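Local coordinates for similar to N-acetyltransferase (Staphylococcus aureus subsp. aureus, PDB 4MBU), which probably transfers an acetyl group from acetyl-coenzyme A to an amine, as other Gcn5-related N-acetyltransferases do, though its own substrate is not established, at residues 8-13 with 41-45; 16-21 with 35-41; 138-144 with 156-162. All coordinates share one frame; numbering follows the deposited sequence.

Interaction 1. Residues 8-13 with 41-45; sequences AKKEDL and RIAWF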
loop_
_atom_site.group_PDB
_atom_site.type_symbol
_atom_site.label_atom_id
_atom_site.label_comp_id
_atom_site.label_asym_id
_atom_site.label_seq_id
_atom_site.Cartn_x
_atom_site.Cartn_y
_atom_site.Cartn_z
ATOM N N ALA A 8 13.889 11.637 27.559
ATOM C CA ALA A 8 14.831 12.671 27.169
ATOM C C ALA A 8 14.902 13.719 28.265
ATOM O O ALA A 8 13.936 13.912 29.015
ATOM C CB ALA A 8 14.399 13.310 25.868
ATOM N N LYS A 9 16.041 14.406 28.327
ATOM C CA LYS A 9 16.264 15.513 29.249
ATOM C C LYS A 9 16.768 16.723 28.447
ATOM O O LYS A 9 17.137 16.578 27.276
ATOM C CB LYS A 9 17.306 15.110 30.300
ATOM C CG LYS A 9 17.036 13.785 31.015
ATOM C CD LYS A 9 16.096 13.953 32.209
ATOM C CE LYS A 9 16.788 14.620 33.393
ATOM N NZ LYS A 9 17.927 13.829 33.939
ATOM N N LYS A 10 16.804 17.902 29.069
ATOM C CA LYS A 10 17.248 19.120 28.381
ATOM C C LYS A 10 18.641 18.965 27.759
ATOM O O LYS A 10 18.894 19.398 26.630
ATOM C CB LYS A 10 17.237 20.310 29.345
ATOM C CG LYS A 10 15.871 20.922 29.595
ATOM C CD LYS A 10 15.963 22.054 30.624
ATOM C CE LYS A 10 14.601 22.716 30.882
ATOM N NZ LYS A 10 13.615 21.842 31.596
ATOM N N GLU A 11 19.534 18.316 28.498
ATOM C CA GLU A 11 20.905 18.091 28.045
ATOM C C GLU A 11 20.993 17.214 26.791
ATOM O O GLU A 11 22.067 17.081 26.200
ATOM C CB GLU A 11 21.766 17.490 29.168
ATOM C CG GLU A 11 20.983 16.866 30.329
ATOM C CD GLU A 11 20.424 17.902 31.298
ATOM O OE1 GLU A 11 19.311 17.683 31.826
ATOM O OE2 GLU A 11 21.098 18.933 31.535
ATOM N N ASP A 12 19.869 16.629 26.382
ATOM C CA ASP A 12 19.834 15.817 25.170
ATOM C C ASP A 12 19.530 16.655 23.917
ATOM O O ASP A 12 19.830 16.240 22.791
ATOM C CB ASP A 12 18.783 14.710 25.316
ATOM C CG ASP A 12 19.085 13.754 26.458
ATOM O OD1 ASP A 12 20.275 13.511 26.752
ATOM O OD2 ASP A 12 18.117 13.237 27.058
ATOM N N LEU A 13 18.952 17.837 24.126
ATOM C CA LEU A 13 18.352 18.604 23.030
ATOM C C LEU A 13 19.294 18.880 21.850
ATOM O O LEU A 13 18.917 18.707 20.681
ATOM C CB LEU A 13 17.698 19.891 23.556
ATOM C CG LEU A 13 16.465 19.643 24.434
ATOM C CD1 LEU A 13 15.851 20.939 24.914
ATOM C CD2 LEU A 13 15.405 18.826 23.696
ATOM N N ARG A 41 13.628 24.135 19.387
ATOM C CA ARG A 41 13.688 22.798 19.961
ATOM C C ARG A 41 13.441 22.825 21.481
ATOM O O ARG A 41 12.735 21.961 22.024
ATOM C CB ARG A 41 15.018 22.128 19.595
ATOM C CG ARG A 41 15.209 20.717 20.128
ATOM C CD ARG A 41 14.052 19.781 19.791
ATOM N NE ARG A 41 13.789 19.637 18.359
ATOM C CZ ARG A 41 13.025 18.681 17.834
ATOM N NH1 ARG A 41 12.458 17.776 18.620
ATOM N NH2 ARG A 41 12.820 18.627 16.522
ATOM N N ILE A 42 13.976 23.841 22.156
ATOM C CA ILE A 42 13.776 23.976 23.597
ATOM C C ILE A 42 12.315 24.290 23.917
ATOM O O ILE A 42 11.747 23.751 24.875
ATOM C CB ILE A 42 14.719 25.039 24.209
ATOM C CG1 ILE A 42 16.169 24.553 24.142
ATOM C CG2 ILE A 42 14.350 25.317 25.655
ATOM C CD1 ILE A 42 17.206 25.659 24.324
ATOM N N ALA A 43 11.703 25.147 23.101
ATOM C CA ALA A 43 10.283 25.458 23.261
ATOM C C ALA A 43 9.439 24.196 23.051
ATOM O O ALA A 43 8.456 23.960 23.762
ATOM C CB ALA A 43 9.860 26.551 22.287
ATOM N N TRP A 44 9.831 23.398 22.059
ATOM C CA TRP A 44 9.189 22.115 21.775
ATOM C C TRP A 44 9.240 21.202 23.004
ATOM O O TRP A 44 8.219 20.660 23.431
ATOM C CB TRP A 44 9.864 21.469 20.558
ATOM C CG TRP A 44 9.506 20.026 20.272
ATOM C CD1 TRP A 44 8.482 19.563 19.484
ATOM C CD2 TRP A 44 10.205 18.866 20.735
ATOM N NE1 TRP A 44 8.503 18.185 19.440
ATOM C CE2 TRP A 44 9.550 17.735 20.205
ATOM C CE3 TRP A 44 11.318 18.674 21.562
ATOM C CZ2 TRP A 44 9.972 16.434 20.473
ATOM C CZ3 TRP A 44 11.741 17.383 21.819
ATOM C CH2 TRP A 44 11.069 16.280 21.279
ATOM N N PHE A 45 10.428 21.066 23.583
ATOM C CA PHE A 45 10.636 20.262 24.788
ATOM C C PHE A 45 9.797 20.748 25.974
ATOM O O PHE A 45 9.168 19.946 26.679
ATOM C CB PHE A 45 12.121 20.249 25.164
ATOM C CG PHE A 45 12.432 19.437 26.390
ATOM C CD1 PHE A 45 12.604 18.066 26.302
ATOM C CD2 PHE A 45 12.576 20.045 27.628
ATOM C CE1 PHE A 45 12.902 17.307 27.426
ATOM C CE2 PHE A 45 12.874 19.295 28.753
ATOM C CZ PHE A 45 13.033 17.923 28.650
#
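Leu13 pushes its isobutyl group into a hollow on the helix 38-50, a knob set among Arg41, Ile42, Trp44 and Phe45. Its two methyls divide the work. CD1 of Leu13 lies 3.7 Å from CG1 of Ile42 and also rests on CB of Phe45, whereas CD2 of Leu13 reaches the aliphatic CG of Arg41 at 4.0 Å and comes in at the edge of the Trp44 ring, near its plane. With CG of Leu13 set opposite its own carbonyl carbon (chi1 -67°), both branches point across the gap, and a forked, wholly apolar side chain is what such a four-sided hollow accepts.

The second apolar centre is the ring of Phe45, which lies against the 8-10 backbone. Lys10 crosses it at about a right angle and lays its CG 3.5 Å from CE2 of Phe45; the ammonium NZ of Lys10 stands at the ring edge, in the ring plane. Backbone meets the same ring too: O of Ala8 approaches its edge, 3.9 Å from CE1 of Phe45.

Within 8-13, Asp12 OD2 accepts from the backbone N of Lys9 at 2.7 Å, met from above the carboxylate plane, a bond that probably steadies the turn leading into Leu13; OD1 of Asp12 forms a salt bridge with Arg6.

The contact thus fastens the connection between strand 3-7 and helix 13-26 to helix 38-50. Ile55 of strand 55-60 lies against Ala8, Trp44 and Phe45, while Phe67 and Thr69 of strand 63-72 back Arg41 and Trp44, respectively.

Interaction 2. Residues 16-21 with 35-41; sequences ILAIYN and PQTIDER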
loop_
_atom_site.group_PDB
_atom_site.type_symbol
_atom_site.label_atom_id
_atom_site.label_comp_id
_atom_site.label_asym_id
_atom_site.label_seq_id
_atom_site.Cartn_x
_atom_site.Cartn_y
_atom_site.Cartn_z
ATOM N N ILE A 16 19.544 15.874 19.888
ATOM C CA ILE A 16 18.245 15.694 19.246
ATOM C C ILE A 16 18.170 16.647 18.061
ATOM O O ILE A 16 17.857 16.227 16.935
ATOM C CB ILE A 16 17.071 15.888 20.246
ATOM C CG1 ILE A 16 16.927 14.631 21.119
ATOM C CG2 ILE A 16 15.758 16.179 19.516
ATOM C CD1 ILE A 16 16.028 14.798 22.342
ATOM N N LEU A 17 18.551 17.903 18.290
ATOM C CA LEU A 17 18.451 18.907 17.232
ATOM C C LEU A 17 19.207 18.428 15.998
ATOM O O LEU A 17 18.655 18.421 14.889
ATOM C CB LEU A 17 18.975 20.266 17.705
ATOM C CG LEU A 17 18.867 21.429 16.708
ATOM C CD1 LEU A 17 17.434 21.717 16.367
ATOM C CD2 LEU A 17 19.529 22.680 17.253
ATOM N N ALA A 18 20.432 17.948 16.205
ATOM C CA ALA A 18 21.276 17.584 15.073
ATOM C C ALA A 18 20.550 16.534 14.259
ATOM O O ALA A 18 20.374 16.685 13.037
ATOM C CB ALA A 18 22.626 17.067 15.545
ATOM N N ILE A 19 20.061 15.509 14.959
ATOM C CA ILE A 19 19.416 14.388 14.290
ATOM C C ILE A 19 18.270 14.942 13.438
ATOM O O ILE A 19 18.206 14.693 12.226
ATOM C CB ILE A 19 18.901 13.338 15.312
ATOM C CG1 ILE A 19 20.067 12.739 16.104
ATOM C CG2 ILE A 19 18.137 12.233 14.613
ATOM C CD1 ILE A 19 19.613 11.726 17.175
ATOM N N TYR A 20 17.435 15.776 14.061
ATOM C CA TYR A 20 16.248 16.307 13.402
ATOM C C TYR A 20 16.684 17.090 12.184
ATOM O O TYR A 20 16.161 16.880 11.089
ATOM C CB TYR A 20 15.464 17.203 14.358
ATOM C CG TYR A 20 14.078 17.617 13.889
ATOM C CD1 TYR A 20 13.034 16.699 13.834
ATOM C CD2 TYR A 20 13.802 18.940 13.559
ATOM C CE1 TYR A 20 11.753 17.092 13.441
ATOM C CE2 TYR A 20 12.541 19.342 13.171
ATOM C CZ TYR A 20 11.520 18.414 13.110
ATOM O OH TYR A 20 10.269 18.826 12.725
ATOM N N ASN A 21 17.683 17.951 12.356
ATOM C CA ASN A 21 18.069 18.812 11.244
ATOM C C ASN A 21 18.663 18.014 10.095
ATOM O O ASN A 21 18.460 18.366 8.931
ATOM C CB ASN A 21 19.006 19.938 11.691
ATOM C CG ASN A 21 18.259 21.096 12.311
ATOM O OD1 ASN A 21 17.056 21.261 12.088
ATOM N ND2 ASN A 21 18.968 21.917 13.088
ATOM N N PRO A 35 16.387 24.250 8.522
ATOM C CA PRO A 35 16.845 23.659 9.786
ATOM C C PRO A 35 16.170 24.347 10.969
ATOM O O PRO A 35 15.912 25.555 10.915
ATOM C CB PRO A 35 18.345 23.961 9.794
ATOM C CG PRO A 35 18.707 24.126 8.355
ATOM C CD PRO A 35 17.506 24.760 7.709
ATOM N N GLN A 36 15.862 23.575 12.005
ATOM C CA GLN A 36 15.247 24.095 13.216
ATOM C C GLN A 36 16.337 24.728 14.079
ATOM O O GLN A 36 17.500 24.324 14.014
ATOM C CB GLN A 36 14.579 22.946 13.979
ATOM C CG GLN A 36 13.749 23.361 15.188
ATOM C CD GLN A 36 13.104 22.176 15.887
ATOM O OE1 GLN A 36 13.767 21.181 16.187
ATOM N NE2 GLN A 36 11.804 22.279 16.151
ATOM N N THR A 37 15.969 25.725 14.877
ATOM C CA THR A 37 16.925 26.366 15.782
ATOM C C THR A 37 16.870 25.720 17.166
ATOM O O THR A 37 15.919 25.005 17.492
ATOM C CB THR A 37 16.666 27.878 15.919
ATOM O OG1 THR A 37 15.396 28.090 16.548
ATOM C CG2 THR A 37 16.683 28.558 14.551
ATOM N N ILE A 38 17.881 25.981 17.987
ATOM C CA ILE A 38 17.923 25.383 19.319
ATOM C C ILE A 38 16.821 25.930 20.244
ATOM O O ILE A 38 16.303 25.203 21.097
ATOM C CB ILE A 38 19.332 25.510 19.945
ATOM C CG1 ILE A 38 19.374 24.883 21.346
ATOM C CG2 ILE A 38 19.789 26.970 19.943
ATOM C CD1 ILE A 38 19.197 23.371 21.340
ATOM N N ASP A 39 16.439 27.192 20.053
ATOM C CA ASP A 39 15.352 27.785 20.834
ATOM C C ASP A 39 13.999 27.161 20.486
ATOM O O ASP A 39 13.156 26.947 21.362
ATOM C CB ASP A 39 15.284 29.302 20.620
ATOM C CG ASP A 39 16.533 30.023 21.101
ATOM O OD1 ASP A 39 17.318 29.427 21.870
ATOM O OD2 ASP A 39 16.718 31.198 20.709
ATOM N N GLU A 40 13.793 26.892 19.201
ATOM C CA GLU A 40 12.578 26.225 18.751
ATOM C C GLU A 40 12.496 24.830 19.370
ATOM O O GLU A 40 11.439 24.407 19.848
ATOM C CB GLU A 40 12.540 26.161 17.217
ATOM C CG GLU A 40 12.144 27.483 16.559
ATOM C CD GLU A 40 12.544 27.571 15.096
ATOM O OE1 GLU A 40 13.436 26.810 14.670
ATOM O OE2 GLU A 40 11.971 28.413 14.372
ATOM N N ARG A 41 13.628 24.135 19.387
ATOM C CA ARG A 41 13.688 22.798 19.961
ATOM C C ARG A 41 13.441 22.825 21.481
ATOM O O ARG A 41 12.735 21.961 22.024
ATOM C CB ARG A 41 15.018 22.128 19.595
ATOM C CG ARG A 41 15.209 20.717 20.128
ATOM C CD ARG A 41 14.052 19.781 19.791
ATOM N NE ARG A 41 13.789 19.637 18.359
ATOM C CZ ARG A 41 13.025 18.681 17.834
ATOM N NH1 ARG A 41 12.458 17.776 18.620
ATOM N NH2 ARG A 41 12.820 18.627 16.522
#
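The start of helix 38-50 is held against helix 13-26 in the N-terminal part of this GNAT fold, and Asn21 reads the backbone just ahead of that start. Its amide pairs with both polar backbone atoms of Gln36: OD1 of Asn21 accepts from N of Gln36 at 2.6 Å, while ND2 of Asn21 donates to O of Gln36 at 3.0 Å. The second bond is nearly straight (169°) and lies in the carbonyl plane, on a lone pair; the first arrives tilted from the plane of the Asn21 carbonyl. Asparagine suits the place because one short side chain offers a donor and an acceptor together.

Gln36 in turn stretches out, CG anti to the backbone N (chi1 -173°), and carries OE1 to Arg41. NE and NH2 of Arg41 both donate to OE1 of Gln36, each at 2.7 Å, a side-on grip on one atom. The grip sets NH2 over the centre of the Tyr20 ring, 3.1 Å from CG of Tyr20, in a cation-pi contact whose guanidinium plane is steeply inclined to the ring, at 67°. CG2 of Ile16 sits over a face of the same guanidinium. Leu17 reaches the turn into the helix: CD1 of Leu17 is 3.5 Å from O of Gln36, and CD2 of Leu17 packs 3.9 Å from CB of Ile38.

Thr37 and Glu40 form a capping box: N of Thr37 gives a 2.8 Å bond to OE1 of Glu40, and the bond from N of Glu40 to OG1 of Thr37 is weak. Beyond, Tyr20 packs on Trp76 of a second subunit.

The buried guanidinium meets an amide oxygen and the faces of Tyr20 and Trp44, which would probably spread its positive charge.

Interaction 3. Residues 138-144 with 156-162; sequences FKHAGTL and DLAFYEL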
loop_
_atom_site.group_PDB
_atom_site.type_symbol
_atom_site.label_atom_id
_atom_site.label_comp_id
_atom_site.label_asym_id
_atom_site.label_seq_id
_atom_site.Cartn_x
_atom_site.Cartn_y
_atom_site.Cartn_z
ATOM N N PHE A 138 0.984 -2.519 12.499
ATOM C CA PHE A 138 0.273 -1.357 11.970
ATOM C C PHE A 138 -0.351 -1.771 10.640
ATOM O O PHE A 138 0.258 -2.545 9.897
ATOM C CB PHE A 138 1.242 -0.196 11.734
ATOM C CG PHE A 138 1.603 0.563 12.979
ATOM C CD1 PHE A 138 2.375 -0.027 13.977
ATOM C CD2 PHE A 138 1.203 1.888 13.140
ATOM C CE1 PHE A 138 2.719 0.687 15.115
ATOM C CE2 PHE A 138 1.547 2.605 14.275
ATOM C CZ PHE A 138 2.300 2.005 15.267
ATOM N N LYS A 139 -1.561 -1.288 10.352
ATOM C CA LYS A 139 -2.211 -1.516 9.054
ATOM C C LYS A 139 -2.147 -0.262 8.187
ATOM O O LYS A 139 -2.415 0.850 8.660
ATOM C CB LYS A 139 -3.699 -1.855 9.248
ATOM C CG LYS A 139 -3.981 -2.908 10.302
ATOM C CD LYS A 139 -3.348 -4.214 9.917
ATOM C CE LYS A 139 -3.839 -5.345 10.802
ATOM N NZ LYS A 139 -3.097 -6.593 10.454
ATOM N N HIS A 140 -1.826 -0.426 6.910
ATOM C CA HIS A 140 -1.873 0.710 5.992
ATOM C C HIS A 140 -3.329 1.150 5.846
ATOM O O HIS A 140 -4.180 0.386 5.366
ATOM C CB HIS A 140 -1.291 0.337 4.636
ATOM C CG HIS A 140 -1.113 1.497 3.710
ATOM N ND1 HIS A 140 -0.848 1.351 2.369
ATOM C CD2 HIS A 140 -1.168 2.833 3.942
ATOM C CE1 HIS A 140 -0.753 2.538 1.803
ATOM N NE2 HIS A 140 -0.940 3.456 2.726
ATOM N N ALA A 141 -3.615 2.376 6.274
ATOM C CA ALA A 141 -4.994 2.869 6.319
ATOM C C ALA A 141 -5.310 3.745 5.120
ATOM O O ALA A 141 -6.477 3.996 4.820
ATOM C CB ALA A 141 -5.253 3.632 7.622
ATOM N N GLY A 142 -4.275 4.216 4.429
ATOM C CA GLY A 142 -4.493 4.997 3.226
ATOM C C GLY A 142 -3.259 5.738 2.769
ATOM O O GLY A 142 -2.230 5.715 3.449
ATOM N N THR A 143 -3.369 6.397 1.616
ATOM C CA THR A 143 -2.272 7.180 1.055
ATOM C C THR A 143 -2.783 8.462 0.400
ATOM O O THR A 143 -3.574 8.417 -0.539
ATOM C CB THR A 143 -1.506 6.381 -0.007
ATOM O OG1 THR A 143 -0.974 5.194 0.588
ATOM C CG2 THR A 143 -0.353 7.217 -0.586
ATOM N N LEU A 144 -2.329 9.606 0.893
ATOM C CA LEU A 144 -2.697 10.879 0.292
ATOM C C LEU A 144 -1.612 11.255 -0.701
ATOM O O LEU A 144 -0.454 11.454 -0.329
ATOM C CB LEU A 144 -2.858 11.948 1.360
ATOM C CG LEU A 144 -4.064 11.777 2.281
ATOM C CD1 LEU A 144 -3.823 12.519 3.544
ATOM C CD2 LEU A 144 -5.290 12.334 1.616
ATOM N N ASP A 156 3.951 11.698 -1.435
ATOM C CA ASP A 156 2.757 10.984 -1.008
ATOM C C ASP A 156 2.918 10.600 0.452
ATOM O O ASP A 156 3.959 10.076 0.852
ATOM C CB ASP A 156 2.557 9.706 -1.843
ATOM C CG ASP A 156 2.417 9.984 -3.344
ATOM O OD1 ASP A 156 2.172 11.141 -3.745
ATOM O OD2 ASP A 156 2.545 9.027 -4.128
ATOM N N LEU A 157 1.887 10.849 1.250
ATOM C CA LEU A 157 1.933 10.517 2.660
ATOM C C LEU A 157 1.043 9.317 2.943
ATOM O O LEU A 157 -0.159 9.352 2.696
ATOM C CB LEU A 157 1.483 11.714 3.505
ATOM C CG LEU A 157 1.565 11.498 5.019
ATOM C CD1 LEU A 157 3.025 11.415 5.446
ATOM C CD2 LEU A 157 0.843 12.607 5.783
ATOM N N ALA A 158 1.640 8.250 3.457
ATOM C CA ALA A 158 0.887 7.061 3.829
ATOM C C ALA A 158 0.558 7.083 5.320
ATOM O O ALA A 158 1.366 7.500 6.140
ATOM C CB ALA A 158 1.662 5.816 3.476
ATOM N N PHE A 159 -0.644 6.654 5.671
ATOM C CA PHE A 159 -1.015 6.564 7.075
ATOM C C PHE A 159 -1.015 5.101 7.486
ATOM O O PHE A 159 -1.622 4.261 6.819
ATOM C CB PHE A 159 -2.408 7.144 7.293
ATOM C CG PHE A 159 -2.444 8.641 7.368
ATOM C CD1 PHE A 159 -3.398 9.350 6.664
ATOM C CD2 PHE A 159 -1.559 9.337 8.168
ATOM C CE1 PHE A 159 -3.455 10.725 6.735
ATOM C CE2 PHE A 159 -1.609 10.723 8.238
ATOM C CZ PHE A 159 -2.560 11.412 7.524
ATOM N N TYR A 160 -0.330 4.799 8.582
ATOM C CA TYR A 160 -0.365 3.463 9.160
ATOM C C TYR A 160 -0.965 3.570 10.541
ATOM O O TYR A 160 -0.726 4.546 11.254
ATOM C CB TYR A 160 1.034 2.836 9.199
ATOM C CG TYR A 160 1.474 2.350 7.836
ATOM C CD1 TYR A 160 1.434 0.996 7.504
ATOM C CD2 TYR A 160 1.898 3.249 6.869
ATOM C CE1 TYR A 160 1.811 0.564 6.249
ATOM C CE2 TYR A 160 2.284 2.823 5.616
ATOM C CZ TYR A 160 2.232 1.481 5.314
ATOM O OH TYR A 160 2.615 1.053 4.065
ATOM N N GLU A 161 -1.785 2.596 10.914
ATOM C CA GLU A 161 -2.412 2.685 12.227
ATOM C C GLU A 161 -2.378 1.382 12.999
ATOM O O GLU A 161 -2.499 0.289 12.427
ATOM C CB GLU A 161 -3.840 3.254 12.146
ATOM C CG GLU A 161 -4.881 2.340 11.535
ATOM C CD GLU A 161 -6.280 2.944 11.585
ATOM O OE1 GLU A 161 -6.975 2.902 10.551
ATOM O OE2 GLU A 161 -6.691 3.445 12.656
ATOM N N LEU A 162 -2.191 1.525 14.305
ATOM C CA LEU A 162 -2.274 0.415 15.244
ATOM C C LEU A 162 -3.433 0.628 16.201
ATOM O O LEU A 162 -3.532 1.691 16.854
ATOM C CB LEU A 162 -0.979 0.315 16.040
ATOM C CG LEU A 162 -0.894 -0.731 17.149
ATOM C CD1 LEU A 162 -0.960 -2.150 16.570
ATOM C CD2 LEU A 162 0.390 -0.529 17.939
#
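His140 and Tyr160 form an offset stack on one side of a beta hairpin, strands 139-150 and 153-163, whose strand 139-150 is outermost in this chain's GNAT sheet and is bonded through Ala141 and Thr143 to a second subunit. Followed outward, CB of His140 lies 3.5 Å from CE1 of Tyr160, and CG stands over CZ of the phenol. CD2 of His140, at the ring edge, lies 3.2 Å from O of Phe159. NE2 of His140 meets CB of Ala158 at 3.6 Å and makes weak bonds to Gly142 O and Thr143 OG1. Histidine suits the place as a flat ring that can stack; in this crystal its ND1 also binds cadmium, together with His140 of a third subunit. CG anti to the backbone N (chi1 -171°) lays the ring along Tyr160, planes 10° apart.

The strands run antiparallel, but Ala141 and Gly142 both face Phe159 in a classic beta bulge: N of Ala141 donates to Phe159 O, and O of Gly142 accepts from Phe159 N. Gly142 has backbone angles at which a side chain would strike the preceding carbonyl oxygen. On the far side of the sheet from His140, Leu144 packs CD1 on CE1 of Phe159, and OE1 of Glu161 bonds to Thr145 N of a second subunit. At the hairpin's open end, CB of Leu162 stands 3.6 Å from the Phe138 ring centroid, a CH-pi contact only 5° off the normal.

From the N terminus, the chain leaves strand 3-7 and enters the 8-13 turn; when it returns along helix 38-50, interaction 1 closes a loop with 27 residues between its ends. Interaction 2 is nested within that loop, joining helix 13-26 to the start of helix 38-50. The two share Arg41 and touch where CB of Ala8 meets CD1 of Ile16 at 4.2 Å, so together they bind both helices to the first strand's exit. Interaction 3 follows in series, a short hairpin closure late in the chain. It lies on the opposite side of the chain's centre, its centre 29 Å from that of interaction 1, and joins the last two strands.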